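Local coordinates for mRNA-binding protein PUF3 (Saccharomyces cerevisiae, PDB 3K49), which binds the 3' untranslated regions of mRNAs encoding mitochondrial proteins, such as COX17, and promotes decay of COX17 mRNA by speeding its deadenylation, at residues F212-I217 with I248-N253; S285-R290 with S302-M307; H294-E299 with I332-R337; V316-V321 with E358-L363. All blocks are in the same frame, centred on the assembly; numbering follows the deposited sequence.

Contact 1 of 4, residues F212-I217 with I248-N253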
loop_
_atom_site.group_PDB
_atom_site.type_symbol
_atom_site.label_atom_id
_atom_site.label_comp_id
_atom_site.label_asym_id
_atom_site.label_seq_id
_atom_site.Cartn_x
_atom_site.Cartn_y
_atom_site.Cartn_z
ATOM N N PHE A 212 7.960 -18.937 -8.459
ATOM C CA PHE A 212 7.296 -18.092 -9.445
ATOM C C PHE A 212 7.808 -16.662 -9.537
ATOM O O PHE A 212 7.122 -15.805 -10.088
ATOM C CB PHE A 212 5.796 -18.083 -9.166
ATOM C CG PHE A 212 5.198 -19.458 -9.158
ATOM C CD1 PHE A 212 5.139 -20.212 -10.333
ATOM C CD2 PHE A 212 4.727 -20.015 -7.983
ATOM C CE1 PHE A 212 4.604 -21.497 -10.338
ATOM C CE2 PHE A 212 4.184 -21.299 -7.975
ATOM C CZ PHE A 212 4.123 -22.041 -9.158
ATOM N N ILE A 213 9.013 -16.418 -9.024
ATOM C CA ILE A 213 9.604 -15.079 -9.009
ATOM C C ILE A 213 9.617 -14.399 -10.370
ATOM O O ILE A 213 9.353 -13.195 -10.447
ATOM C CB ILE A 213 11.059 -15.109 -8.522
ATOM C CG1 ILE A 213 11.131 -15.561 -7.067
ATOM C CG2 ILE A 213 11.708 -13.745 -8.704
ATOM C CD1 ILE A 213 12.538 -15.847 -6.584
ATOM N N PRO A 214 9.955 -15.151 -11.445
ATOM C CA PRO A 214 9.863 -14.590 -12.803
ATOM C C PRO A 214 8.481 -14.027 -13.160
ATOM O O PRO A 214 8.406 -12.950 -13.752
ATOM C CB PRO A 214 10.187 -15.785 -13.707
ATOM C CG PRO A 214 11.069 -16.670 -12.885
ATOM C CD PRO A 214 10.610 -16.477 -11.437
ATOM N N TYR A 215 7.404 -14.732 -12.827
ATOM C CA TYR A 215 6.076 -14.199 -13.126
ATOM C C TYR A 215 5.782 -12.992 -12.252
ATOM O O TYR A 215 5.286 -11.971 -12.738
ATOM C CB TYR A 215 4.985 -15.254 -12.952
ATOM C CG TYR A 215 5.299 -16.555 -13.631
ATOM C CD1 TYR A 215 5.728 -17.659 -12.898
ATOM C CD2 TYR A 215 5.192 -16.683 -15.012
ATOM C CE1 TYR A 215 6.032 -18.868 -13.526
ATOM C CE2 TYR A 215 5.491 -17.882 -15.649
ATOM C CZ TYR A 215 5.909 -18.970 -14.902
ATOM O OH TYR A 215 6.202 -20.158 -15.531
ATOM N N LEU A 216 6.085 -13.109 -10.964
ATOM C CA LEU A 216 5.833 -12.016 -10.014
ATOM C C LEU A 216 6.549 -10.736 -10.410
ATOM O O LEU A 216 5.973 -9.658 -10.361
ATOM C CB LEU A 216 6.216 -12.423 -8.595
ATOM C CG LEU A 216 5.373 -13.580 -8.051
ATOM C CD1 LEU A 216 6.135 -14.380 -7.006
ATOM C CD2 LEU A 216 4.054 -13.079 -7.497
ATOM N N ILE A 217 7.803 -10.847 -10.826
ATOM C CA ILE A 217 8.573 -9.653 -11.153
ATOM C C ILE A 217 7.927 -8.830 -12.269
ATOM O O ILE A 217 8.043 -7.606 -12.307
ATOM C CB ILE A 217 10.022 -10.010 -11.495
ATOM C CG1 ILE A 217 10.754 -10.485 -10.239
ATOM C CG2 ILE A 217 10.746 -8.833 -12.150
ATOM C CD1 ILE A 217 12.249 -10.769 -10.492
ATOM N N ILE A 248 17.440 -11.373 -6.614
ATOM C CA ILE A 248 18.651 -10.807 -7.181
ATOM C C ILE A 248 19.204 -11.700 -8.314
ATOM O O ILE A 248 19.499 -11.237 -9.424
ATOM C CB ILE A 248 19.743 -10.676 -6.108
ATOM C CG1 ILE A 248 19.285 -9.762 -4.968
ATOM C CG2 ILE A 248 21.025 -10.160 -6.724
ATOM C CD1 ILE A 248 18.950 -8.342 -5.401
ATOM N N GLU A 249 19.351 -12.986 -8.024
ATOM C CA GLU A 249 19.886 -13.910 -9.014
ATOM C C GLU A 249 19.025 -13.887 -10.252
ATOM O O GLU A 249 19.554 -13.838 -11.355
ATOM C CB GLU A 249 20.013 -15.323 -8.449
ATOM C CG GLU A 249 21.141 -15.452 -7.434
ATOM C CD GLU A 249 20.989 -16.672 -6.532
ATOM O OE1 GLU A 249 19.870 -17.233 -6.454
ATOM O OE2 GLU A 249 21.993 -17.065 -5.890
ATOM N N THR A 250 17.705 -13.870 -10.072
ATOM C CA THR A 250 16.797 -13.868 -11.215
ATOM C C THR A 250 16.893 -12.570 -11.985
ATOM O O THR A 250 16.846 -12.576 -13.210
ATOM C CB THR A 250 15.341 -14.110 -10.811
ATOM O OG1 THR A 250 15.236 -15.354 -10.110
ATOM C CG2 THR A 250 14.466 -14.168 -12.046
ATOM N N VAL A 251 17.037 -11.457 -11.268
ATOM C CA VAL A 251 17.195 -10.161 -11.919
ATOM C C VAL A 251 18.547 -10.095 -12.634
ATOM O O VAL A 251 18.668 -9.514 -13.717
ATOM C CB VAL A 251 17.098 -8.982 -10.931
ATOM C CG1 VAL A 251 17.293 -7.670 -11.672
ATOM C CG2 VAL A 251 15.766 -8.989 -10.204
ATOM N N ALA A 252 19.568 -10.687 -12.022
ATOM C CA ALA A 252 20.870 -10.762 -12.658
ATOM C C ALA A 252 20.767 -11.460 -14.025
ATOM O O ALA A 252 21.231 -10.938 -15.042
ATOM C CB ALA A 252 21.854 -11.474 -11.756
ATOM N N ASN A 253 20.131 -12.625 -14.054
ATOM C CA ASN A 253 20.009 -13.398 -15.290
ATOM C C ASN A 253 19.215 -12.698 -16.406
ATOM O O ASN A 253 19.231 -13.140 -17.560
ATOM C CB ASN A 253 19.381 -14.762 -15.005
ATOM C CG ASN A 253 20.197 -15.592 -14.039
ATOM O OD1 ASN A 253 21.426 -15.495 -14.004
ATOM N ND2 ASN A 253 19.517 -16.425 -13.247
#
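In the curved stack of Pumilio repeats that makes up this RNA-binding domain, I213, P214 and I217 meet T250 and V251 on the last turn of helix 238-252, where the sixth repeat passes into the seventh. Helices 213-217 and 248-252 pass at 74°, with their axes 10.5 Å apart at the closest point. At that spacing the gap is bridged by branched side chains of moderate length, which isoleucine, threonine and valine supply. The backbones come nearest where the CA atoms of P214 and T250 lie 7.2 Å apart. P214 suits the first turn of its helix, where no backbone N-H is needed to close a helical bond, and its ring CG faces the methyl CG2 of T250 at 4.3 Å. Threonine serves two roles here. With chi1 at -57°, OG1 stands beside the backbone N and bonds back to the carbonyl oxygen of E246, while CG2 is left to pack against the facing helix. I213 adds its CG2 branch, 4.1 Å from T250 OG1, in simple van der Waals contact. One turn on, I217 continues toward helix 264-274, where it rests on A264 and V251 packs on V267 and V268. The CD1 end of I217 touches two methyls of the facing helix: T250 CG2 at 4.3 Å and V251 CG2 at 4.0 Å.

Contact 2 of 4, residues S285-R290 with S302-M307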
loop_
_atom_site.group_PDB
_atom_site.type_symbol
_atom_site.label_atom_id
_atom_site.label_comp_id
_atom_site.label_asym_id
_atom_site.label_seq_id
_atom_site.Cartn_x
_atom_site.Cartn_y
_atom_site.Cartn_z
ATOM N N SER A 285 27.637 -6.174 -12.848
ATOM C CA SER A 285 28.630 -6.883 -13.647
ATOM C C SER A 285 28.035 -7.438 -14.939
ATOM O O SER A 285 28.745 -8.017 -15.764
ATOM C CB SER A 285 29.265 -8.014 -12.831
ATOM O OG SER A 285 28.340 -9.057 -12.590
ATOM N N LYS A 286 26.731 -7.258 -15.113
ATOM C CA LYS A 286 26.048 -7.712 -16.316
ATOM C C LYS A 286 26.007 -6.599 -17.355
ATOM O O LYS A 286 25.842 -6.854 -18.549
ATOM C CB LYS A 286 24.623 -8.167 -15.982
ATOM C CG LYS A 286 24.554 -9.294 -14.965
ATOM C CD LYS A 286 25.071 -10.595 -15.555
ATOM C CE LYS A 286 24.951 -11.739 -14.558
ATOM N NZ LYS A 286 25.139 -13.059 -15.223
ATOM N N ILE A 287 26.170 -5.364 -16.895
ATOM C CA ILE A 287 25.997 -4.201 -17.755
ATOM C C ILE A 287 27.293 -3.432 -17.946
ATOM O O ILE A 287 27.458 -2.716 -18.931
ATOM C CB ILE A 287 24.941 -3.247 -17.174
ATOM C CG1 ILE A 287 23.652 -4.005 -16.871
ATOM C CG2 ILE A 287 24.660 -2.103 -18.136
ATOM C CD1 ILE A 287 22.559 -3.112 -16.346
ATOM N N LEU A 288 28.208 -3.579 -16.996
ATOM C CA LEU A 288 29.478 -2.861 -17.031
ATOM C C LEU A 288 30.336 -3.205 -18.241
ATOM O O LEU A 288 30.624 -4.380 -18.486
ATOM C CB LEU A 288 30.270 -3.123 -15.753
ATOM C CG LEU A 288 30.098 -2.061 -14.674
ATOM C CD1 LEU A 288 31.152 -2.253 -13.609
ATOM C CD2 LEU A 288 30.199 -0.677 -15.295
ATOM N N PRO A 289 30.738 -2.174 -19.007
ATOM C CA PRO A 289 31.727 -2.313 -20.084
ATOM C C PRO A 289 33.053 -2.832 -19.523
ATOM O O PRO A 289 33.516 -2.358 -18.484
ATOM C CB PRO A 289 31.884 -0.873 -20.596
ATOM C CG PRO A 289 31.321 -0.004 -19.479
ATOM C CD PRO A 289 30.187 -0.809 -18.962
ATOM N N ARG A 290 33.656 -3.795 -20.206
ATOM C CA ARG A 290 34.797 -4.520 -19.650
ATOM C C ARG A 290 35.959 -3.631 -19.188
ATOM O O ARG A 290 36.641 -3.954 -18.213
ATOM C CB ARG A 290 35.269 -5.605 -20.625
ATOM C CG ARG A 290 34.184 -6.639 -20.926
ATOM C CD ARG A 290 34.628 -7.694 -21.924
ATOM N NE ARG A 290 33.517 -8.568 -22.291
ATOM C CZ ARG A 290 33.586 -9.544 -23.192
ATOM N NH1 ARG A 290 34.722 -9.784 -23.832
ATOM N NH2 ARG A 290 32.515 -10.282 -23.453
ATOM N N SER A 302 25.284 -3.472 -27.162
ATOM C CA SER A 302 25.754 -3.637 -25.792
ATOM C C SER A 302 24.648 -3.258 -24.804
ATOM O O SER A 302 23.900 -2.302 -25.039
ATOM C CB SER A 302 26.982 -2.768 -25.546
ATOM O OG SER A 302 26.638 -1.394 -25.606
ATOM N N PRO A 303 24.544 -4.005 -23.694
ATOM C CA PRO A 303 23.542 -3.768 -22.649
ATOM C C PRO A 303 23.306 -2.286 -22.366
ATOM O O PRO A 303 22.175 -1.815 -22.520
ATOM C CB PRO A 303 24.154 -4.462 -21.434
ATOM C CG PRO A 303 24.895 -5.614 -22.034
ATOM C CD PRO A 303 25.433 -5.129 -23.354
ATOM N N MET A 304 24.360 -1.574 -21.975
ATOM C CA MET A 304 24.278 -0.149 -21.652
ATOM C C MET A 304 23.483 0.640 -22.678
ATOM O O MET A 304 22.543 1.357 -22.327
ATOM C CB MET A 304 25.677 0.447 -21.556
ATOM C CG MET A 304 26.459 -0.011 -20.347
ATOM S SD MET A 304 26.004 0.942 -18.888
ATOM C CE MET A 304 26.349 2.597 -19.480
ATOM N N ILE A 305 23.863 0.508 -23.945
ATOM C CA ILE A 305 23.276 1.317 -25.006
ATOM C C ILE A 305 21.832 0.935 -25.293
ATOM O O ILE A 305 20.996 1.802 -25.554
ATOM C CB ILE A 305 24.068 1.188 -26.317
ATOM C CG1 ILE A 305 25.530 1.578 -26.099
ATOM C CG2 ILE A 305 23.436 2.042 -27.407
ATOM C CD1 ILE A 305 25.717 2.997 -25.616
ATOM N N LEU A 306 21.539 -0.363 -25.254
ATOM C CA LEU A 306 20.166 -0.831 -25.400
ATOM C C LEU A 306 19.320 -0.243 -24.277
ATOM O O LEU A 306 18.135 0.026 -24.450
ATOM C CB LEU A 306 20.097 -2.352 -25.324
ATOM C CG LEU A 306 20.613 -3.173 -26.499
ATOM C CD1 LEU A 306 20.604 -4.647 -26.123
ATOM C CD2 LEU A 306 19.777 -2.928 -27.746
ATOM N N MET A 307 19.946 -0.054 -23.122
ATOM C CA MET A 307 19.261 0.458 -21.947
ATOM C C MET A 307 19.064 1.975 -21.996
ATOM O O MET A 307 17.953 2.460 -21.783
ATOM C CB MET A 307 19.989 0.017 -20.671
ATOM C CG MET A 307 19.729 -1.446 -20.327
ATOM S SD MET A 307 20.655 -2.043 -18.910
ATOM C CE MET A 307 20.078 -0.934 -17.622
#
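The irregular loop 285-290, which leads from the seventh to the eighth repeat of the Pumilio homology domain, runs past the first turn of the eighth repeat's helix 303-308, and the two backbones come as near as 5.5 Å between the CA atoms of I287 and P303. I287 carries the contact, and its branching lets it meet two methionines at once. With chi1 at -52°, CG2 lies anti to the backbone N and packs 3.4 Å from M304 SD, while the other branch ends with CD1 3.4 Å from M307 SD. Both thioether chains cross the isoleucine at about a right angle. M304, bent at chi2 and chi3, follows the loop closely, and its CG also sits 3.2 Å from the carbonyl oxygen of I287. Methionine suits this place because its flexible, polarisable chain can fold to an uneven surface. Prolines border the contact: P303 CB reaches I287 CG2 at 4.1 Å, and P289 CD lies at the same distance from M304 CG. With an alanine here in place of I287, M304 and M307 would probably lose the isoleucine methyls that their sulfur atoms pack on, and a gap would open between loop and helix. V255 of helix 255-259 and L320 of helix 313-323 also pack against I287, and A335 of helix 326-345 against M304.

Contact 3 of 4, residues H294-E299 with I332-R337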
loop_
_atom_site.group_PDB
_atom_site.type_symbol
_atom_site.label_atom_id
_atom_site.label_comp_id
_atom_site.label_asym_id
_atom_site.label_seq_id
_atom_site.Cartn_x
_atom_site.Cartn_y
_atom_site.Cartn_z
ATOM N N HIS A 294 36.247 -0.307 -24.054
ATOM C CA HIS A 294 34.889 -0.714 -24.377
ATOM C C HIS A 294 33.956 0.442 -24.072
ATOM O O HIS A 294 33.091 0.781 -24.877
ATOM C CB HIS A 294 34.484 -1.943 -23.562
ATOM C CG HIS A 294 35.083 -3.221 -24.057
ATOM N ND1 HIS A 294 36.320 -3.679 -23.641
ATOM C CD2 HIS A 294 34.625 -4.143 -24.936
ATOM C CE1 HIS A 294 36.588 -4.821 -24.239
ATOM N NE2 HIS A 294 35.574 -5.128 -25.034
ATOM N N ALA A 295 34.162 1.054 -22.910
ATOM C CA ALA A 295 33.335 2.163 -22.457
ATOM C C ALA A 295 33.299 3.298 -23.473
ATOM O O ALA A 295 32.226 3.799 -23.819
ATOM C CB ALA A 295 33.820 2.668 -21.105
ATOM N N LEU A 296 34.469 3.697 -23.956
ATOM C CA LEU A 296 34.551 4.802 -24.905
ATOM C C LEU A 296 33.931 4.461 -26.254
ATOM O O LEU A 296 33.390 5.335 -26.936
ATOM C CB LEU A 296 35.996 5.262 -25.079
ATOM C CG LEU A 296 36.368 6.478 -24.229
ATOM C CD1 LEU A 296 37.875 6.703 -24.193
ATOM C CD2 LEU A 296 35.636 7.714 -24.742
ATOM N N ASN A 297 34.011 3.191 -26.636
ATOM C CA ASN A 297 33.462 2.744 -27.910
ATOM C C ASN A 297 32.555 1.526 -27.747
ATOM O O ASN A 297 32.969 0.392 -27.993
ATOM C CB ASN A 297 34.587 2.452 -28.905
ATOM C CG ASN A 297 34.106 2.464 -30.344
ATOM O OD1 ASN A 297 33.177 3.195 -30.694
ATOM N ND2 ASN A 297 34.740 1.654 -31.188
ATOM N N LEU A 298 31.319 1.767 -27.321
ATOM C CA LEU A 298 30.351 0.693 -27.140
ATOM C C LEU A 298 29.598 0.457 -28.433
ATOM O O LEU A 298 29.536 1.340 -29.291
ATOM C CB LEU A 298 29.362 1.027 -26.019
ATOM C CG LEU A 298 29.875 0.938 -24.581
ATOM C CD1 LEU A 298 28.805 1.400 -23.600
ATOM C CD2 LEU A 298 30.328 -0.477 -24.264
ATOM N N GLU A 299 29.031 -0.737 -28.567
ATOM C CA GLU A 299 28.241 -1.083 -29.741
ATOM C C GLU A 299 26.766 -0.873 -29.457
ATOM O O GLU A 299 26.333 -0.914 -28.306
ATOM C CB GLU A 299 28.491 -2.533 -30.156
ATOM C CG GLU A 299 29.961 -2.906 -30.199
ATOM C CD GLU A 299 30.193 -4.299 -30.739
ATOM O OE1 GLU A 299 29.512 -4.673 -31.719
ATOM O OE2 GLU A 299 31.058 -5.012 -30.183
ATOM N N ILE A 332 30.652 3.563 -16.005
ATOM C CA ILE A 332 29.278 3.868 -16.374
ATOM C C ILE A 332 29.146 5.301 -16.878
ATOM O O ILE A 332 28.467 5.568 -17.875
ATOM C CB ILE A 332 28.314 3.621 -15.190
ATOM C CG1 ILE A 332 28.241 2.122 -14.883
ATOM C CG2 ILE A 332 26.927 4.187 -15.490
ATOM C CD1 ILE A 332 27.413 1.769 -13.678
ATOM N N VAL A 333 29.804 6.222 -16.186
ATOM C CA VAL A 333 29.705 7.636 -16.519
ATOM C C VAL A 333 30.254 7.907 -17.908
ATOM O O VAL A 333 29.589 8.506 -18.756
ATOM C CB VAL A 333 30.476 8.508 -15.512
ATOM C CG1 VAL A 333 30.460 9.965 -15.949
ATOM C CG2 VAL A 333 29.890 8.355 -14.116
ATOM N N ILE A 334 31.480 7.457 -18.131
ATOM C CA ILE A 334 32.161 7.689 -19.394
ATOM C C ILE A 334 31.371 7.138 -20.573
ATOM O O ILE A 334 31.305 7.766 -21.630
ATOM C CB ILE A 334 33.557 7.043 -19.406
ATOM C CG1 ILE A 334 34.464 7.708 -18.369
ATOM C CG2 ILE A 334 34.170 7.132 -20.796
ATOM C CD1 ILE A 334 35.772 6.982 -18.149
ATOM N N ALA A 335 30.769 5.964 -20.388
ATOM C CA ALA A 335 29.934 5.363 -21.427
ATOM C C ALA A 335 28.768 6.275 -21.785
ATOM O O ALA A 335 28.455 6.472 -22.962
ATOM C CB ALA A 335 29.431 4.006 -20.983
ATOM N N ILE A 336 28.133 6.835 -20.758
ATOM C CA ILE A 336 26.990 7.717 -20.947
ATOM C C ILE A 336 27.419 8.978 -21.674
ATOM O O ILE A 336 26.778 9.401 -22.638
ATOM C CB ILE A 336 26.333 8.096 -19.603
ATOM C CG1 ILE A 336 25.963 6.836 -18.823
ATOM C CG2 ILE A 336 25.103 8.948 -19.836
ATOM C CD1 ILE A 336 25.401 7.103 -17.460
ATOM N N ARG A 337 28.508 9.575 -21.207
ATOM C CA ARG A 337 29.057 10.767 -21.841
ATOM C C ARG A 337 29.309 10.510 -23.322
ATOM O O ARG A 337 28.981 11.336 -24.178
ATOM C CB ARG A 337 30.351 11.193 -21.147
ATOM C CG ARG A 337 30.149 11.949 -19.843
ATOM C CD ARG A 337 31.446 11.992 -19.038
ATOM N NE ARG A 337 31.381 12.916 -17.906
ATOM C CZ ARG A 337 32.230 12.904 -16.882
ATOM N NH1 ARG A 337 33.209 12.010 -16.843
ATOM N NH2 ARG A 337 32.100 13.783 -15.894
#
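I334 and A335, on the long helix 326-345 near the C-terminal end of the Pumilio homology domain, receive the last turn of helix 292-296 and the chain that leaves it. I334 comes first along the helix. Its beta-branched side chain turns CG2 to the partner, anti to the backbone N (chi1 -65°), where it lies obliquely against L296 and touches CG at 4.1 Å. The CB of A295 is a more distant neighbour of the same methyl, at 4.5 Å. A335 follows at the point of closest backbone approach, its CA only 4.8 Å from the CA of A295. Two alanines suit this crossing, since a longer side chain on either would tend to push the backbones apart; as it is, the carbonyl oxygen of A295 rests 3.7 Å from A335 CA. The next residue, I336, turns away from this partner to pack on I317 and L360. A335 has one more neighbour in L298, just beyond the end of helix 292-296, a leucine whose length suits it to reach back to the helix while also packing on P289 and M304. Its CG stands beside the backbone N, and the methyl CD1 of L298 comes to 3.7 Å from A335 CB.

Contact 4 of 4, residues V316-V321 with E358-L363. With nucleotides of chain B.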
loop_
_atom_site.group_PDB
_atom_site.type_symbol
_atom_site.label_atom_id
_atom_site.label_comp_id
_atom_site.label_asym_id
_atom_site.label_seq_id
_atom_site.Cartn_x
_atom_site.Cartn_y
_atom_site.Cartn_z
ATOM N N VAL A 316 16.818 2.900 -14.840
ATOM C CA VAL A 316 17.720 1.948 -14.204
ATOM C C VAL A 316 19.172 2.378 -14.387
ATOM O O VAL A 316 20.023 2.098 -13.539
ATOM C CB VAL A 316 17.524 0.520 -14.754
ATOM C CG1 VAL A 316 18.458 -0.448 -14.058
ATOM C CG2 VAL A 316 16.082 0.081 -14.582
ATOM N N ILE A 317 19.450 3.067 -15.491
ATOM C CA ILE A 317 20.791 3.586 -15.748
ATOM C C ILE A 317 21.087 4.755 -14.817
ATOM O O ILE A 317 22.118 4.776 -14.135
ATOM C CB ILE A 317 20.961 4.048 -17.208
ATOM C CG1 ILE A 317 20.796 2.871 -18.172
ATOM C CG2 ILE A 317 22.323 4.696 -17.404
ATOM C CD1 ILE A 317 21.937 1.880 -18.144
ATOM N N GLN A 318 20.173 5.724 -14.794
ATOM C CA GLN A 318 20.256 6.833 -13.850
ATOM C C GLN A 318 20.494 6.304 -12.436
ATOM O O GLN A 318 21.405 6.751 -11.734
ATOM C CB GLN A 318 18.973 7.667 -13.879
ATOM C CG GLN A 318 18.528 8.091 -15.266
ATOM C CD GLN A 318 17.340 9.027 -15.236
ATOM O OE1 GLN A 318 17.190 9.821 -14.307
ATOM N NE2 GLN A 318 16.486 8.943 -16.251
ATOM N N LYS A 319 19.668 5.343 -12.036
ATOM C CA LYS A 319 19.780 4.720 -10.727
ATOM C C LYS A 319 21.184 4.165 -10.495
ATOM O O LYS A 319 21.770 4.358 -9.426
ATOM C CB LYS A 319 18.748 3.603 -10.590
ATOM C CG LYS A 319 18.411 3.217 -9.155
ATOM C CD LYS A 319 17.533 4.276 -8.494
ATOM C CE LYS A 319 16.946 3.787 -7.174
ATOM N NZ LYS A 319 15.494 3.446 -7.275
ATOM N N LEU A 320 21.725 3.477 -11.496
ATOM C CA LEU A 320 23.062 2.897 -11.373
ATOM C C LEU A 320 24.118 3.962 -11.125
ATOM O O LEU A 320 25.025 3.782 -10.313
ATOM C CB LEU A 320 23.423 2.093 -12.617
ATOM C CG LEU A 320 23.000 0.624 -12.609
ATOM C CD1 LEU A 320 23.473 -0.073 -13.881
ATOM C CD2 LEU A 320 23.531 -0.086 -11.368
ATOM N N VAL A 321 24.000 5.070 -11.844
ATOM C CA VAL A 321 24.889 6.204 -11.650
ATOM C C VAL A 321 25.025 6.540 -10.162
ATOM O O VAL A 321 26.135 6.696 -9.652
ATOM C CB VAL A 321 24.375 7.438 -12.420
ATOM C CG1 VAL A 321 25.161 8.691 -12.030
ATOM C CG2 VAL A 321 24.438 7.190 -13.914
ATOM N N GLU A 358 18.011 14.089 -21.671
ATOM C CA GLU A 358 18.181 15.343 -20.942
ATOM C C GLU A 358 18.537 15.079 -19.486
ATOM O O GLU A 358 19.352 15.786 -18.893
ATOM C CB GLU A 358 16.912 16.194 -21.038
ATOM C CG GLU A 358 17.023 17.552 -20.366
ATOM C CD GLU A 358 18.042 18.451 -21.035
ATOM O OE1 GLU A 358 18.523 18.094 -22.131
ATOM O OE2 GLU A 358 18.359 19.515 -20.465
ATOM N N LYS A 359 17.916 14.052 -18.917
ATOM C CA LYS A 359 18.137 13.701 -17.525
ATOM C C LYS A 359 19.528 13.120 -17.329
ATOM O O LYS A 359 20.249 13.514 -16.412
ATOM C CB LYS A 359 17.074 12.711 -17.052
ATOM C CG LYS A 359 16.820 12.749 -15.552
ATOM C CD LYS A 359 16.503 14.165 -15.079
ATOM C CE LYS A 359 15.979 14.180 -13.650
ATOM N NZ LYS A 359 14.613 13.592 -13.544
ATOM N N LEU A 360 19.903 12.185 -18.200
ATOM C CA LEU A 360 21.231 11.577 -18.161
ATOM C C LEU A 360 22.317 12.641 -18.435
ATOM O O LEU A 360 23.379 12.606 -17.794
ATOM C CB LEU A 360 21.336 10.432 -19.175
ATOM C CG LEU A 360 20.494 9.185 -18.884
ATOM C CD1 LEU A 360 20.362 8.306 -20.113
ATOM C CD2 LEU A 360 21.076 8.405 -17.722
ATOM N N ALA A 361 22.039 13.569 -19.352
ATOM C CA ALA A 361 22.961 14.656 -19.727
ATOM C C ALA A 361 23.386 15.454 -18.504
ATOM O O ALA A 361 24.559 15.458 -18.127
ATOM C CB ALA A 361 22.316 15.575 -20.761
ATOM N N ALA A 362 22.419 16.121 -17.884
ATOM C CA ALA A 362 22.690 17.011 -16.760
ATOM C C ALA A 362 23.330 16.299 -15.576
ATOM O O ALA A 362 24.326 16.770 -15.029
ATOM C CB ALA A 362 21.414 17.710 -16.326
ATOM N N LEU A 363 22.757 15.166 -15.181
ATOM C CA LEU A 363 23.225 14.450 -13.996
ATOM C C LEU A 363 24.637 13.899 -14.169
ATOM O O LEU A 363 25.280 13.499 -13.197
ATOM C CB LEU A 363 22.247 13.340 -13.602
ATOM C CG LEU A 363 20.872 13.826 -13.130
ATOM C CD1 LEU A 363 19.980 12.654 -12.747
ATOM C CD2 LEU A 363 21.000 14.812 -11.971
ATOM P P U B 3 9.039 14.778 -18.071
ATOM O OP1 U B 3 7.686 15.281 -17.739
ATOM O OP2 U B 3 10.100 14.786 -17.034
ATOM O "O5'" U B 3 8.894 13.291 -18.650
ATOM C "C5'" U B 3 8.108 13.019 -19.810
ATOM C "C4'" U B 3 8.238 11.560 -20.208
ATOM O "O4'" U B 3 9.585 11.289 -20.682
ATOM C "C3'" U B 3 8.015 10.551 -19.089
ATOM O "O3'" U B 3 6.624 10.272 -18.953
ATOM C "C2'" U B 3 8.793 9.337 -19.592
ATOM O "O2'" U B 3 8.063 8.571 -20.535
ATOM C "C1'" U B 3 9.998 10.000 -20.248
ATOM N N1 U B 3 11.173 10.166 -19.363
ATOM C C2 U B 3 12.116 9.160 -19.334
ATOM O O2 U B 3 12.020 8.137 -19.985
ATOM N N3 U B 3 13.184 9.390 -18.509
ATOM C C4 U B 3 13.406 10.502 -17.723
ATOM O O4 U B 3 14.439 10.586 -17.062
ATOM C C5 U B 3 12.376 11.496 -17.798
ATOM C C6 U B 3 11.322 11.300 -18.595
#
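The unusual feature here is an amide set between two helices that also reads an RNA base: Q318, lying across K359 and L360, donates from NE2 to O4 of U3 of chain B. This is the uracil-reading glutamine of a Pumilio repeat, the eighth. The bond is 2.7 Å long with an N-H...O angle of 156°, and NE2 has a second partner in OD1 of N314, one turn earlier, which helps fix the rotation of the amide. Glutamine suits the place because its chain, extended beyond CG (chi2 -174°), is long enough to carry the amide out to the base. An alanine in its place is likely to leave the uracil O4 without this donor and L360 CD2 without the CG it packs on. Helix 358-363 runs nearly parallel to helix 316-321, 14° apart in direction. From it K359 places CB 3.4 Å from the same O4, so the first methylenes of the lysine lie against the O4 of the uracil, and its CG lies 3.2 Å from Q318 OE1 as the two chains cross at about a right angle. The apolar part of the contact falls to L360, which also crosses Q318 at about a right angle, its CD2 sitting 3.6 Å from Q318 CG and 3.9 Å from I317 CG2.

Overall arrangement
Contacts 1 and 2 are buried, whereas contacts 3 and 4 are only partly so. Contact 1 packs helix 213-218 on the end of helix 238-252 through branched side chains; the other three gather at the C-terminal end of the domain. There contacts 2 and 3 are interleaved along the chain and adjoin, L288 of one meeting I332 of the other, and contact 4 is linked to both through I317, which meets M307 and I336. The chemistry follows the position: sulfur and isoleucine where an irregular loop is packed, alanine where a helix end and a long helix come close, and a polar amide where contact 4 reaches the RNA, the only one of the four to touch it.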